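Local structure of proline dehydrogenase (Bradyrhizobium japonicum USDA 110, 3HAZ) at residues His397-Val402 and Glu425-Gln430; Arg419-Gly424 and Tyr440-Pro445. The protein probably oxidises proline to glutamate in two steps, pairing an FAD-dependent proline dehydrogenase with an NAD-dependent aldehyde dehydrogenase that acts on glutamate semialdehyde. All coordinates share one frame; numbering follows the deposited sequence.

Overall arrangement
Both contacts lie in the proline dehydrogenase section, whose curled parallel sheet, with helices between successive strands, is a TIM-like barrel, and their centres are about 11 Å apart. The four segments alternate along the chain: 397-402 opens helix 399-409; segment 419-424 ends strand 416-420; segment 425-430 starts helix 425-434; and segment 440-445 begins strand 440-448. Contact 1 thus pairs two neighbouring helix starts, whereas contact 2 pairs the two strands of the beta-alpha-beta unit whose helix supplies 425-430. They meet directly where NE2 of His397 lies 3.0 Å from N of Leu420, a probable hydrogen bond. Both touch FAD, contact 1 at the pyrophosphate and flavin methyl C8M, contact 2 at the flavin methyls.

Contact 1 (His397-Val402 and Glu425-Gln430); sequences HNALTV and EALYEQ. With FAD (flavin-adenine dinucleotide), chain C; SO4 (sulfate ion), chain J.
The carbonyl O of His397 packs against the CD1 methyl of Leu427 at 3.3 Å. The two segments begin successive outer helices of the TIM-like barrel. The turn before the first holds the FAD pyrophosphate; at the start of the second, N of Glu425 and N of Ala426 donate to a sulfate, probably from the crystallisation liquor. N of His397 donates an almost straight bond (177°) to FAD O2P at 2.7 Å. The His397 ring lies obliquely to the flavin methyl C8M. With CG anti to the backbone N (chi1 179°), the Asn398 amide lies beside its own carbonyl carbon, where ND2 donates to FAD O2A at 2.9 Å while OD1 caps the helix. OD1 takes N of Thr401 from above its carbonyl plane at 2.9 Å and N of Leu400 more weakly, fixing the amide's rotation. Ala399 sets CB 4.2 Å from CD1 of Leu427. Val402, one turn on, rests CG2 against two side chains, 4.1 Å from CD2 of Leu427 and 3.8 Å from CZ of Tyr428. That tyrosine crosses Val402 at a slant, with CD2 of Leu427 over its ring centre; its OH, hydrogen-bonded to O of Thr396, lies 3.3 Å from CG2 of Val402.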
ATOM      1  N   HIS A 397      36.082 -25.857   8.414  1.00 18.31           N
ATOM      2  CA  HIS A 397      35.917 -25.642   9.852  1.00 21.66           C
ATOM      3  C   HIS A 397      34.441 -25.719  10.247  1.00 19.01           C
ATOM      4  O   HIS A 397      34.040 -25.259  11.318  1.00 17.19           O
ATOM      5  CB  HIS A 397      36.525 -24.304  10.282  1.00 20.17           C
ATOM      6  CG  HIS A 397      37.919 -24.082   9.774  1.00 25.19           C
ATOM      7  ND1 HIS A 397      38.227 -23.104   8.852  1.00 17.64           N
ATOM      8  CD2 HIS A 397      39.085 -24.707  10.064  1.00 20.17           C
ATOM      9  CE1 HIS A 397      39.522 -23.139   8.594  1.00 20.35           C
ATOM     10  NE2 HIS A 397      40.065 -24.106   9.313  1.00 21.87           N
ATOM     11  N   ASN A 398      33.637 -26.312   9.374  1.00 21.21           N
ATOM     12  CA  ASN A 398      32.204 -26.447   9.611  1.00 19.23           C
ATOM     13  C   ASN A 398      31.897 -27.794  10.280  1.00 18.08           C
ATOM     14  O   ASN A 398      32.175 -28.844   9.703  1.00 19.64           O
ATOM     15  CB  ASN A 398      31.467 -26.306   8.275  1.00 17.79           C
ATOM     16  CG  ASN A 398      29.959 -26.464   8.405  1.00 17.28           C
ATOM     17  OD1 ASN A 398      29.470 -27.323   9.135  1.00 22.25           O
ATOM     18  ND2 ASN A 398      29.219 -25.639   7.676  1.00 14.98           N
ATOM     19  N   ALA A 399      31.335 -27.758  11.493  1.00 20.53           N
ATOM     20  CA  ALA A 399      31.072 -28.979  12.281  1.00 23.86           C
ATOM     21  C   ALA A 399      30.098 -29.955  11.617  1.00 18.90           C
ATOM     22  O   ALA A 399      30.261 -31.175  11.707  1.00 19.31           O
ATOM     23  CB  ALA A 399      30.575 -28.621  13.681  1.00 20.91           C
ATOM     24  N   LEU A 400      29.084 -29.413  10.958  1.00 19.86           N
ATOM     25  CA  LEU A 400      28.116 -30.234  10.241  1.00 23.04           C
ATOM     26  C   LEU A 400      28.770 -30.894   9.023  1.00 26.48           C
ATOM     27  O   LEU A 400      28.542 -32.073   8.740  1.00 23.18           O
ATOM     28  CB  LEU A 400      26.918 -29.394   9.799  1.00 23.05           C
ATOM     29  CG  LEU A 400      25.835 -30.159   9.029  1.00 28.40           C
ATOM     30  CD1 LEU A 400      25.281 -31.315   9.862  1.00 23.63           C
ATOM     31  CD2 LEU A 400      24.719 -29.223   8.586  1.00 27.13           C
ATOM     32  N   THR A 401      29.584 -30.130   8.301  1.00 17.79           N
ATOM     33  CA  THR A 401      30.291 -30.674   7.148  1.00 22.24           C
ATOM     34  C   THR A 401      31.203 -31.812   7.595  1.00 24.61           C
ATOM     35  O   THR A 401      31.215 -32.886   6.987  1.00 25.49           O
ATOM     36  CB  THR A 401      31.120 -29.598   6.431  1.00 19.89           C
ATOM     37  OG1 THR A 401      30.284 -28.477   6.127  1.00 18.19           O
ATOM     38  CG2 THR A 401      31.718 -30.142   5.142  1.00 22.30           C
ATOM     39  N   VAL A 402      31.959 -31.573   8.665  1.00 24.97           N
ATOM     40  CA  VAL A 402      32.855 -32.590   9.195  1.00 20.34           C
ATOM     41  C   VAL A 402      32.081 -33.847   9.588  1.00 25.46           C
ATOM     42  O   VAL A 402      32.430 -34.948   9.163  1.00 25.16           O
ATOM     43  CB  VAL A 402      33.658 -32.097  10.421  1.00 17.05           C
ATOM     44  CG1 VAL A 402      34.389 -33.266  11.071  1.00 20.56           C
ATOM     45  CG2 VAL A 402      34.655 -31.005  10.023  1.00 18.05           C
ATOM     46  N   GLU A 425      40.035 -25.280  15.972  1.00 27.75           N
ATOM     47  CA  GLU A 425      40.793 -25.973  17.013  1.00 25.73           C
ATOM     48  C   GLU A 425      39.925 -26.825  17.947  1.00 25.65           C
ATOM     49  O   GLU A 425      40.153 -28.032  18.094  1.00 25.16           O
ATOM     50  CB  GLU A 425      41.646 -24.998  17.829  1.00 26.92           C
ATOM     51  CG  GLU A 425      42.531 -25.706  18.856  1.00 36.57           C
ATOM     52  CD  GLU A 425      43.649 -24.827  19.394  1.00 49.25           C
ATOM     53  OE1 GLU A 425      43.709 -23.632  19.027  1.00 54.14           O
ATOM     54  OE2 GLU A 425      44.475 -25.337  20.179  1.00 50.35           O
ATOM     55  N   ALA A 426      38.944 -26.199  18.584  1.00 25.58           N
ATOM     56  CA  ALA A 426      38.061 -26.918  19.493  1.00 30.87           C
ATOM     57  C   ALA A 426      37.342 -28.031  18.737  1.00 28.35           C
ATOM     58  O   ALA A 426      37.205 -29.145  19.238  1.00 24.19           O
ATOM     59  CB  ALA A 426      37.055 -25.965  20.150  1.00 24.36           C
ATOM     60  N   LEU A 427      36.891 -27.724  17.527  1.00 28.09           N
ATOM     61  CA  LEU A 427      36.209 -28.708  16.691  1.00 25.15           C
ATOM     62  C   LEU A 427      37.040 -29.989  16.541  1.00 25.05           C
ATOM     63  O   LEU A 427      36.610 -31.072  16.941  1.00 24.45           O
ATOM     64  CB  LEU A 427      35.898 -28.102  15.318  1.00 23.27           C
ATOM     65  CG  LEU A 427      35.015 -28.868  14.331  1.00 21.84           C
ATOM     66  CD1 LEU A 427      34.717 -27.998  13.114  1.00 20.16           C
ATOM     67  CD2 LEU A 427      35.662 -30.189  13.908  1.00 21.12           C
ATOM     68  N   TYR A 428      38.235 -29.867  15.977  1.00 23.86           N
ATOM     69  CA  TYR A 428      39.022 -31.058  15.659  1.00 24.40           C
ATOM     70  C   TYR A 428      39.612 -31.780  16.878  1.00 24.93           C
ATOM     71  O   TYR A 428      39.793 -32.995  16.846  1.00 24.63           O
ATOM     72  CB  TYR A 428      40.091 -30.747  14.608  1.00 22.69           C
ATOM     73  CG  TYR A 428      39.503 -30.609  13.221  1.00 23.13           C
ATOM     74  CD1 TYR A 428      39.385 -29.364  12.613  1.00 18.79           C
ATOM     75  CD2 TYR A 428      39.041 -31.727  12.528  1.00 21.21           C
ATOM     76  CE1 TYR A 428      38.836 -29.237  11.338  1.00 24.01           C
ATOM     77  CE2 TYR A 428      38.486 -31.614  11.259  1.00 23.87           C
ATOM     78  CZ  TYR A 428      38.390 -30.365  10.670  1.00 24.79           C
ATOM     79  OH  TYR A 428      37.845 -30.244   9.413  1.00 21.93           O
ATOM     80  N   GLU A 429      39.899 -31.041  17.946  1.00 22.54           N
ATOM     81  CA  GLU A 429      40.309 -31.664  19.204  1.00 29.03           C
ATOM     82  C   GLU A 429      39.205 -32.587  19.717  1.00 31.88           C
ATOM     83  O   GLU A 429      39.469 -33.711  20.137  1.00 32.06           O
ATOM     84  CB  GLU A 429      40.630 -30.605  20.259  1.00 31.79           C
ATOM     85  CG  GLU A 429      41.994 -29.957  20.102  1.00 44.86           C
ATOM     86  CD  GLU A 429      42.277 -28.940  21.194  1.00 55.71           C
ATOM     87  OE1 GLU A 429      41.343 -28.610  21.958  1.00 61.36           O
ATOM     88  OE2 GLU A 429      43.433 -28.472  21.285  1.00 59.36           O
ATOM     89  N   GLN A 430      37.967 -32.101  19.679  1.00 31.58           N
ATOM     90  CA  GLN A 430      36.828 -32.901  20.106  1.00 29.19           C
ATOM     91  C   GLN A 430      36.621 -34.090  19.172  1.00 28.77           C
ATOM     92  O   GLN A 430      36.331 -35.198  19.623  1.00 27.21           O
ATOM     93  CB  GLN A 430      35.558 -32.055  20.173  1.00 26.64           C
ATOM     94  CG  GLN A 430      34.332 -32.845  20.637  1.00 30.19           C
ATOM     95  CD  GLN A 430      34.494 -33.380  22.048  1.00 35.85           C
ATOM     96  OE1 GLN A 430      35.059 -32.712  22.914  1.00 34.05           O
ATOM     97  NE2 GLN A 430      33.998 -34.592  22.285  1.00 31.46           N
TER
HETATM   98  PA  FAD C2001      31.525 -22.508   5.926  1.00 18.91           P
HETATM   99  O1A FAD C2001      31.036 -21.292   6.901  1.00 21.34           O
HETATM  100  O2A FAD C2001      30.735 -23.725   6.104  1.00 25.24           O
HETATM  101  O5B FAD C2001      31.374 -22.026   4.381  1.00 22.31           O
HETATM  102  C5B FAD C2001      31.954 -20.807   4.014  1.00 24.04           C
HETATM  103  C4B FAD C2001      31.966 -20.679   2.485  1.00 20.13           C
HETATM  104  O4B FAD C2001      30.752 -21.142   1.678  1.00 18.48           O
HETATM  105  C3B FAD C2001      32.763 -19.826   1.703  1.00 19.76           C
HETATM  106  O3B FAD C2001      34.141 -19.710   2.010  1.00 17.71           O
HETATM  107  C2B FAD C2001      32.291 -20.075   0.293  1.00 19.79           C
HETATM  108  O2B FAD C2001      33.106 -20.897  -0.523  1.00 18.92           O
HETATM  109  C1B FAD C2001      30.874 -20.506   0.423  1.00 19.68           C
HETATM  110  N9A FAD C2001      29.842 -19.487   0.355  1.00 23.84           N
HETATM  111  C8A FAD C2001      29.613 -18.429   1.229  1.00 22.43           C
HETATM  112  N7A FAD C2001      28.501 -17.763   0.791  1.00 17.56           N
HETATM  113  C5A FAD C2001      28.035 -18.424  -0.368  1.00 18.78           C
HETATM  114  C6A FAD C2001      26.871 -18.166  -1.286  1.00 19.68           C
HETATM  115  N6A FAD C2001      25.972 -17.043  -1.047  1.00 21.45           N
HETATM  116  N1A FAD C2001      26.648 -18.956  -2.314  1.00 22.84           N
HETATM  117  C2A FAD C2001      27.493 -20.055  -2.562  1.00 18.24           C
HETATM  118  N3A FAD C2001      28.612 -20.302  -1.683  1.00 24.31           N
HETATM  119  C4A FAD C2001      28.843 -19.478  -0.610  1.00 20.28           C
HETATM  120  N1  FAD C2001      39.841 -22.075  -0.970  1.00 17.50           N
HETATM  121  C2  FAD C2001      40.205 -21.867  -2.279  1.00 14.53           C
HETATM  122  O2  FAD C2001      39.362 -21.170  -3.116  1.00 20.11           O
HETATM  123  N3  FAD C2001      41.478 -22.335  -2.750  1.00 23.87           N
HETATM  124  C4  FAD C2001      42.328 -22.989  -1.903  1.00 19.21           C
HETATM  125  O4  FAD C2001      43.540 -23.504  -2.379  1.00 21.37           O
HETATM  126  C4X FAD C2001      41.947 -23.213  -0.535  1.00 17.76           C
HETATM  127  N5  FAD C2001      42.862 -23.936   0.402  1.00 17.46           N
HETATM  128  C5X FAD C2001      42.472 -24.141   1.749  1.00 22.61           C
HETATM  129  C6  FAD C2001      43.378 -24.844   2.670  1.00 20.96           C
HETATM  130  C7  FAD C2001      42.984 -25.053   4.011  1.00 21.13           C
HETATM  131  C7M FAD C2001      43.938 -25.761   4.960  1.00 18.23           C
HETATM  132  C8  FAD C2001      41.665 -24.573   4.488  1.00 25.68           C
HETATM  133  C8M FAD C2001      41.213 -24.780   5.943  1.00 22.32           C
HETATM  134  C9  FAD C2001      40.803 -23.901   3.604  1.00 21.59           C
HETATM  135  C9A FAD C2001      41.210 -23.671   2.206  1.00 22.86           C
HETATM  136  N10 FAD C2001      40.317 -22.971   1.279  1.00 20.92           N
HETATM  137  C10 FAD C2001      40.724 -22.765  -0.092  1.00 17.95           C
HETATM  138  C1' FAD C2001      38.911 -22.609   1.648  1.00 19.82           C
HETATM  139  C2' FAD C2001      38.699 -21.186   2.226  1.00 19.73           C
HETATM  140  O2' FAD C2001      39.947 -20.630   2.627  1.00 17.38           O
HETATM  141  C3' FAD C2001      37.678 -21.258   3.373  1.00 20.59           C
HETATM  142  O3' FAD C2001      38.301 -21.766   4.548  1.00 21.57           O
HETATM  143  C4' FAD C2001      36.434 -22.155   3.030  1.00 25.15           C
HETATM  144  O4' FAD C2001      35.828 -21.957   1.800  1.00 20.49           O
HETATM  145  C5' FAD C2001      35.399 -22.180   4.186  1.00 22.17           C
HETATM  146  O5' FAD C2001      34.586 -23.342   4.174  1.00 29.89           O
HETATM  147  P   FAD C2001      34.028 -23.904   5.632  1.00 19.02           P
HETATM  148  O1P FAD C2001      33.214 -25.341   5.397  1.00 29.81           O
HETATM  149  O2P FAD C2001      35.150 -24.049   6.566  1.00 17.83           O
HETATM  150  O3P FAD C2001      33.101 -22.716   6.262  1.00 26.15           O
HETATM  151  S   SO4 J1005      38.838 -22.262  17.695  1.00 81.10           S
HETATM  152  O1  SO4 J1005      38.701 -23.576  18.322  1.00 74.41           O
HETATM  153  O2  SO4 J1005      39.185 -21.272  18.714  1.00 82.10           O
HETATM  154  O3  SO4 J1005      39.889 -22.300  16.675  1.00 66.97           O
HETATM  155  O4  SO4 J1005      37.566 -21.896  17.075  1.00 83.62           O

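Contact 2 (Arg419-Gly424 and Tyr440-Pro445). With FAD (flavin-adenine dinucleotide), chain C.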
ATOM      1  N   ARG A 419      42.635 -27.968   8.511  1.00 15.28           N
ATOM      2  CA  ARG A 419      42.215 -26.715   9.101  1.00 17.29           C
ATOM      3  C   ARG A 419      43.371 -25.727   9.085  1.00 19.85           C
ATOM      4  O   ARG A 419      44.532 -26.114   8.949  1.00 23.68           O
ATOM      5  CB  ARG A 419      41.772 -26.939  10.542  1.00 13.98           C
ATOM      6  CG  ARG A 419      42.928 -27.239  11.500  1.00 24.27           C
ATOM      7  CD  ARG A 419      42.455 -27.219  12.944  1.00 25.97           C
ATOM      8  NE  ARG A 419      43.565 -27.229  13.887  1.00 27.76           N
ATOM      9  CZ  ARG A 419      43.971 -26.169  14.579  1.00 25.58           C
ATOM     10  NH1 ARG A 419      44.996 -26.283  15.407  1.00 27.58           N
ATOM     11  NH2 ARG A 419      43.355 -24.996  14.440  1.00 17.54           N
ATOM     12  N   LEU A 420      43.044 -24.453   9.256  1.00 19.91           N
ATOM     13  CA  LEU A 420      44.048 -23.405   9.334  1.00 26.32           C
ATOM     14  C   LEU A 420      44.310 -23.040  10.793  1.00 28.62           C
ATOM     15  O   LEU A 420      43.376 -22.861  11.576  1.00 23.16           O
ATOM     16  CB  LEU A 420      43.579 -22.173   8.559  1.00 30.35           C
ATOM     17  CG  LEU A 420      44.669 -21.193   8.130  1.00 42.62           C
ATOM     18  CD1 LEU A 420      45.668 -21.877   7.203  1.00 30.61           C
ATOM     19  CD2 LEU A 420      44.052 -19.976   7.452  1.00 50.02           C
ATOM     20  N   HIS A 421      45.581 -22.949  11.162  1.00 21.06           N
ATOM     21  CA  HIS A 421      45.945 -22.541  12.511  1.00 24.55           C
ATOM     22  C   HIS A 421      45.112 -21.316  12.909  1.00 23.20           C
ATOM     23  O   HIS A 421      44.964 -20.376  12.133  1.00 22.35           O
ATOM     24  CB  HIS A 421      47.449 -22.252  12.585  1.00 31.47           C
ATOM     25  CG  HIS A 421      48.019 -22.343  13.967  1.00 44.70           C
ATOM     26  ND1 HIS A 421      47.688 -23.355  14.842  1.00 57.23           N
ATOM     27  CD2 HIS A 421      48.904 -21.554  14.621  1.00 50.46           C
ATOM     28  CE1 HIS A 421      48.336 -23.179  15.981  1.00 58.94           C
ATOM     29  NE2 HIS A 421      49.080 -22.093  15.872  1.00 57.95           N
ATOM     30  N   GLY A 422      44.533 -21.343  14.104  1.00 27.64           N
ATOM     31  CA  GLY A 422      43.672 -20.259  14.550  1.00 26.89           C
ATOM     32  C   GLY A 422      42.198 -20.449  14.222  1.00 32.54           C
ATOM     33  O   GLY A 422      41.369 -19.591  14.535  1.00 30.46           O
ATOM     34  N   MET A 423      41.865 -21.567  13.585  1.00 29.35           N
ATOM     35  CA  MET A 423      40.467 -21.915  13.326  1.00 22.49           C
ATOM     36  C   MET A 423      40.246 -23.416  13.497  1.00 21.14           C
ATOM     37  O   MET A 423      41.169 -24.204  13.312  1.00 21.44           O
ATOM     38  CB  MET A 423      40.053 -21.508  11.911  1.00 27.94           C
ATOM     39  CG  MET A 423      40.297 -20.042  11.563  1.00 39.70           C
ATOM     40  SD  MET A 423      39.733 -19.648   9.891  1.00 42.90           S
ATOM     41  CE  MET A 423      37.959 -19.758  10.107  1.00 47.43           C
ATOM     42  N   GLY A 424      39.018 -23.809  13.834  1.00 20.36           N
ATOM     43  CA  GLY A 424      38.674 -25.214  13.951  1.00 23.39           C
ATOM     44  C   GLY A 424      39.354 -25.981  15.075  1.00 21.42           C
ATOM     45  O   GLY A 424      39.267 -27.205  15.135  1.00 24.21           O
ATOM     46  N   TYR A 440      43.812 -35.169  11.170  1.00 21.61           N
ATOM     47  CA  TYR A 440      43.656 -33.835  10.612  1.00 18.70           C
ATOM     48  C   TYR A 440      44.986 -33.092  10.535  1.00 27.05           C
ATOM     49  O   TYR A 440      45.825 -33.179  11.433  1.00 23.87           O
ATOM     50  CB  TYR A 440      42.602 -33.018  11.360  1.00 12.44           C
ATOM     51  CG  TYR A 440      42.908 -32.690  12.803  1.00 23.30           C
ATOM     52  CD1 TYR A 440      42.527 -33.551  13.831  1.00 20.14           C
ATOM     53  CD2 TYR A 440      43.539 -31.498  13.142  1.00 26.24           C
ATOM     54  CE1 TYR A 440      42.788 -33.243  15.159  1.00 22.35           C
ATOM     55  CE2 TYR A 440      43.799 -31.177  14.459  1.00 30.07           C
ATOM     56  CZ  TYR A 440      43.423 -32.052  15.465  1.00 34.50           C
ATOM     57  OH  TYR A 440      43.689 -31.722  16.773  1.00 28.06           O
ATOM     58  N   ARG A 441      45.167 -32.380   9.431  1.00 22.76           N
ATOM     59  CA  ARG A 441      46.367 -31.614   9.165  1.00 20.63           C
ATOM     60  C   ARG A 441      46.117 -30.155   9.530  1.00 21.69           C
ATOM     61  O   ARG A 441      45.076 -29.591   9.194  1.00 22.93           O
ATOM     62  CB  ARG A 441      46.717 -31.719   7.677  1.00 22.52           C
ATOM     63  CG  ARG A 441      47.990 -30.989   7.263  1.00 17.62           C
ATOM     64  CD  ARG A 441      48.293 -31.252   5.795  1.00 23.45           C
ATOM     65  NE  ARG A 441      48.242 -32.679   5.497  1.00 22.89           N
ATOM     66  CZ  ARG A 441      49.310 -33.469   5.457  1.00 27.29           C
ATOM     67  NH1 ARG A 441      50.518 -32.966   5.685  1.00 19.09           N
ATOM     68  NH2 ARG A 441      49.172 -34.762   5.193  1.00 22.88           N
ATOM     69  N   THR A 442      47.071 -29.547  10.226  1.00 20.22           N
ATOM     70  CA  THR A 442      46.964 -28.140  10.583  1.00 23.38           C
ATOM     71  C   THR A 442      47.994 -27.340   9.794  1.00 24.92           C
ATOM     72  O   THR A 442      49.188 -27.649   9.817  1.00 23.02           O
ATOM     73  CB  THR A 442      47.144 -27.935  12.104  1.00 25.42           C
ATOM     74  OG1 THR A 442      46.136 -28.681  12.797  1.00 18.95           O
ATOM     75  CG2 THR A 442      47.012 -26.470  12.484  1.00 23.24           C
ATOM     76  N   TYR A 443      47.522 -26.336   9.062  1.00 19.16           N
ATOM     77  CA  TYR A 443      48.418 -25.480   8.296  1.00 19.79           C
ATOM     78  C   TYR A 443      48.649 -24.174   9.030  1.00 24.84           C
ATOM     79  O   TYR A 443      47.724 -23.604   9.621  1.00 20.88           O
ATOM     80  CB  TYR A 443      47.833 -25.138   6.925  1.00 19.23           C
ATOM     81  CG  TYR A 443      47.850 -26.233   5.886  1.00 18.51           C
ATOM     82  CD1 TYR A 443      48.845 -26.284   4.918  1.00 22.71           C
ATOM     83  CD2 TYR A 443      46.830 -27.178   5.832  1.00 23.21           C
ATOM     84  CE1 TYR A 443      48.842 -27.270   3.938  1.00 24.29           C
ATOM     85  CE2 TYR A 443      46.812 -28.162   4.852  1.00 19.35           C
ATOM     86  CZ  TYR A 443      47.821 -28.206   3.913  1.00 24.85           C
ATOM     87  OH  TYR A 443      47.804 -29.188   2.949  1.00 27.08           O
ATOM     88  N   ALA A 444      49.884 -23.694   8.957  1.00 20.85           N
ATOM     89  CA  ALA A 444      50.234 -22.381   9.478  1.00 25.86           C
ATOM     90  C   ALA A 444      50.553 -21.442   8.322  1.00 18.05           C
ATOM     91  O   ALA A 444      51.250 -21.824   7.374  1.00 21.19           O
ATOM     92  CB  ALA A 444      51.435 -22.491  10.434  1.00 22.72           C
ATOM     93  N   PRO A 445      50.034 -20.210   8.377  1.00 18.04           N
ATOM     94  CA  PRO A 445      50.421 -19.232   7.358  1.00 23.48           C
ATOM     95  C   PRO A 445      51.881 -18.872   7.574  1.00 17.21           C
ATOM     96  O   PRO A 445      52.260 -18.540   8.702  1.00 18.81           O
ATOM     97  CB  PRO A 445      49.523 -18.027   7.665  1.00 23.98           C
ATOM     98  CG  PRO A 445      48.395 -18.587   8.505  1.00 17.57           C
ATOM     99  CD  PRO A 445      49.029 -19.674   9.306  1.00 18.11           C
TER
HETATM  100  PA  FAD C2001      31.525 -22.508   5.926  1.00 18.91           P
HETATM  101  O1A FAD C2001      31.036 -21.292   6.901  1.00 21.34           O
HETATM  102  O2A FAD C2001      30.735 -23.725   6.104  1.00 25.24           O
HETATM  103  O5B FAD C2001      31.374 -22.026   4.381  1.00 22.31           O
HETATM  104  C5B FAD C2001      31.954 -20.807   4.014  1.00 24.04           C
HETATM  105  C4B FAD C2001      31.966 -20.679   2.485  1.00 20.13           C
HETATM  106  O4B FAD C2001      30.752 -21.142   1.678  1.00 18.48           O
HETATM  107  C3B FAD C2001      32.763 -19.826   1.703  1.00 19.76           C
HETATM  108  O3B FAD C2001      34.141 -19.710   2.010  1.00 17.71           O
HETATM  109  C2B FAD C2001      32.291 -20.075   0.293  1.00 19.79           C
HETATM  110  O2B FAD C2001      33.106 -20.897  -0.523  1.00 18.92           O
HETATM  111  C1B FAD C2001      30.874 -20.506   0.423  1.00 19.68           C
HETATM  112  N9A FAD C2001      29.842 -19.487   0.355  1.00 23.84           N
HETATM  113  C8A FAD C2001      29.613 -18.429   1.229  1.00 22.43           C
HETATM  114  N7A FAD C2001      28.501 -17.763   0.791  1.00 17.56           N
HETATM  115  C5A FAD C2001      28.035 -18.424  -0.368  1.00 18.78           C
HETATM  116  C6A FAD C2001      26.871 -18.166  -1.286  1.00 19.68           C
HETATM  117  N6A FAD C2001      25.972 -17.043  -1.047  1.00 21.45           N
HETATM  118  N1A FAD C2001      26.648 -18.956  -2.314  1.00 22.84           N
HETATM  119  C2A FAD C2001      27.493 -20.055  -2.562  1.00 18.24           C
HETATM  120  N3A FAD C2001      28.612 -20.302  -1.683  1.00 24.31           N
HETATM  121  C4A FAD C2001      28.843 -19.478  -0.610  1.00 20.28           C
HETATM  122  N1  FAD C2001      39.841 -22.075  -0.970  1.00 17.50           N
HETATM  123  C2  FAD C2001      40.205 -21.867  -2.279  1.00 14.53           C
HETATM  124  O2  FAD C2001      39.362 -21.170  -3.116  1.00 20.11           O
HETATM  125  N3  FAD C2001      41.478 -22.335  -2.750  1.00 23.87           N
HETATM  126  C4  FAD C2001      42.328 -22.989  -1.903  1.00 19.21           C
HETATM  127  O4  FAD C2001      43.540 -23.504  -2.379  1.00 21.37           O
HETATM  128  C4X FAD C2001      41.947 -23.213  -0.535  1.00 17.76           C
HETATM  129  N5  FAD C2001      42.862 -23.936   0.402  1.00 17.46           N
HETATM  130  C5X FAD C2001      42.472 -24.141   1.749  1.00 22.61           C
HETATM  131  C6  FAD C2001      43.378 -24.844   2.670  1.00 20.96           C
HETATM  132  C7  FAD C2001      42.984 -25.053   4.011  1.00 21.13           C
HETATM  133  C7M FAD C2001      43.938 -25.761   4.960  1.00 18.23           C
HETATM  134  C8  FAD C2001      41.665 -24.573   4.488  1.00 25.68           C
HETATM  135  C8M FAD C2001      41.213 -24.780   5.943  1.00 22.32           C
HETATM  136  C9  FAD C2001      40.803 -23.901   3.604  1.00 21.59           C
HETATM  137  C9A FAD C2001      41.210 -23.671   2.206  1.00 22.86           C
HETATM  138  N10 FAD C2001      40.317 -22.971   1.279  1.00 20.92           N
HETATM  139  C10 FAD C2001      40.724 -22.765  -0.092  1.00 17.95           C
HETATM  140  C1' FAD C2001      38.911 -22.609   1.648  1.00 19.82           C
HETATM  141  C2' FAD C2001      38.699 -21.186   2.226  1.00 19.73           C
HETATM  142  O2' FAD C2001      39.947 -20.630   2.627  1.00 17.38           O
HETATM  143  C3' FAD C2001      37.678 -21.258   3.373  1.00 20.59           C
HETATM  144  O3' FAD C2001      38.301 -21.766   4.548  1.00 21.57           O
HETATM  145  C4' FAD C2001      36.434 -22.155   3.030  1.00 25.15           C
HETATM  146  O4' FAD C2001      35.828 -21.957   1.800  1.00 20.49           O
HETATM  147  C5' FAD C2001      35.399 -22.180   4.186  1.00 22.17           C
HETATM  148  O5' FAD C2001      34.586 -23.342   4.174  1.00 29.89           O
HETATM  149  P   FAD C2001      34.028 -23.904   5.632  1.00 19.02           P
HETATM  150  O1P FAD C2001      33.214 -25.341   5.397  1.00 29.81           O
HETATM  151  O2P FAD C2001      35.150 -24.049   6.566  1.00 17.83           O
HETATM  152  O3P FAD C2001      33.101 -22.716   6.262  1.00 26.15           O
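Two backbone hydrogen bonds join Arg419 to the neighbouring strand: its N donates to O of Arg441 and its O accepts from N of Tyr443, each at 3.0 Å. A third runs from N of His421 to O of Tyr443 at 2.7 Å (169°). Side-chain polar contacts centre on the arginine. Its CG sits between the backbone N and the carbonyl carbon (chi1 72°), and from there the extended chain runs alongside Thr442, where NE makes a weak bond (123°) to OG1. NH2 turns back and donates to O of Met423 at 2.6 Å, tying the side chain to the turn before helix 425-434; the acceptor lies close to the guanidinium plane, but the donor stands above the Met423 carbonyl plane. Arg419-Thr442 and Leu420-Tyr443 are parallel bridges, as expected of a right-handed beta-alpha-beta unit in a TIM-like barrel. Van der Waals contacts lie on both faces of the sheet. On that of Arg419 and Thr442, the CG2 methyl covers one guanidinium face, offset toward its rim; on the other, Leu420 crosses Tyr443 at about a right angle, CD1 3.9 Å from CB. Against the flavin, CD2 of Tyr443 comes to 3.3 Å from FAD C7M.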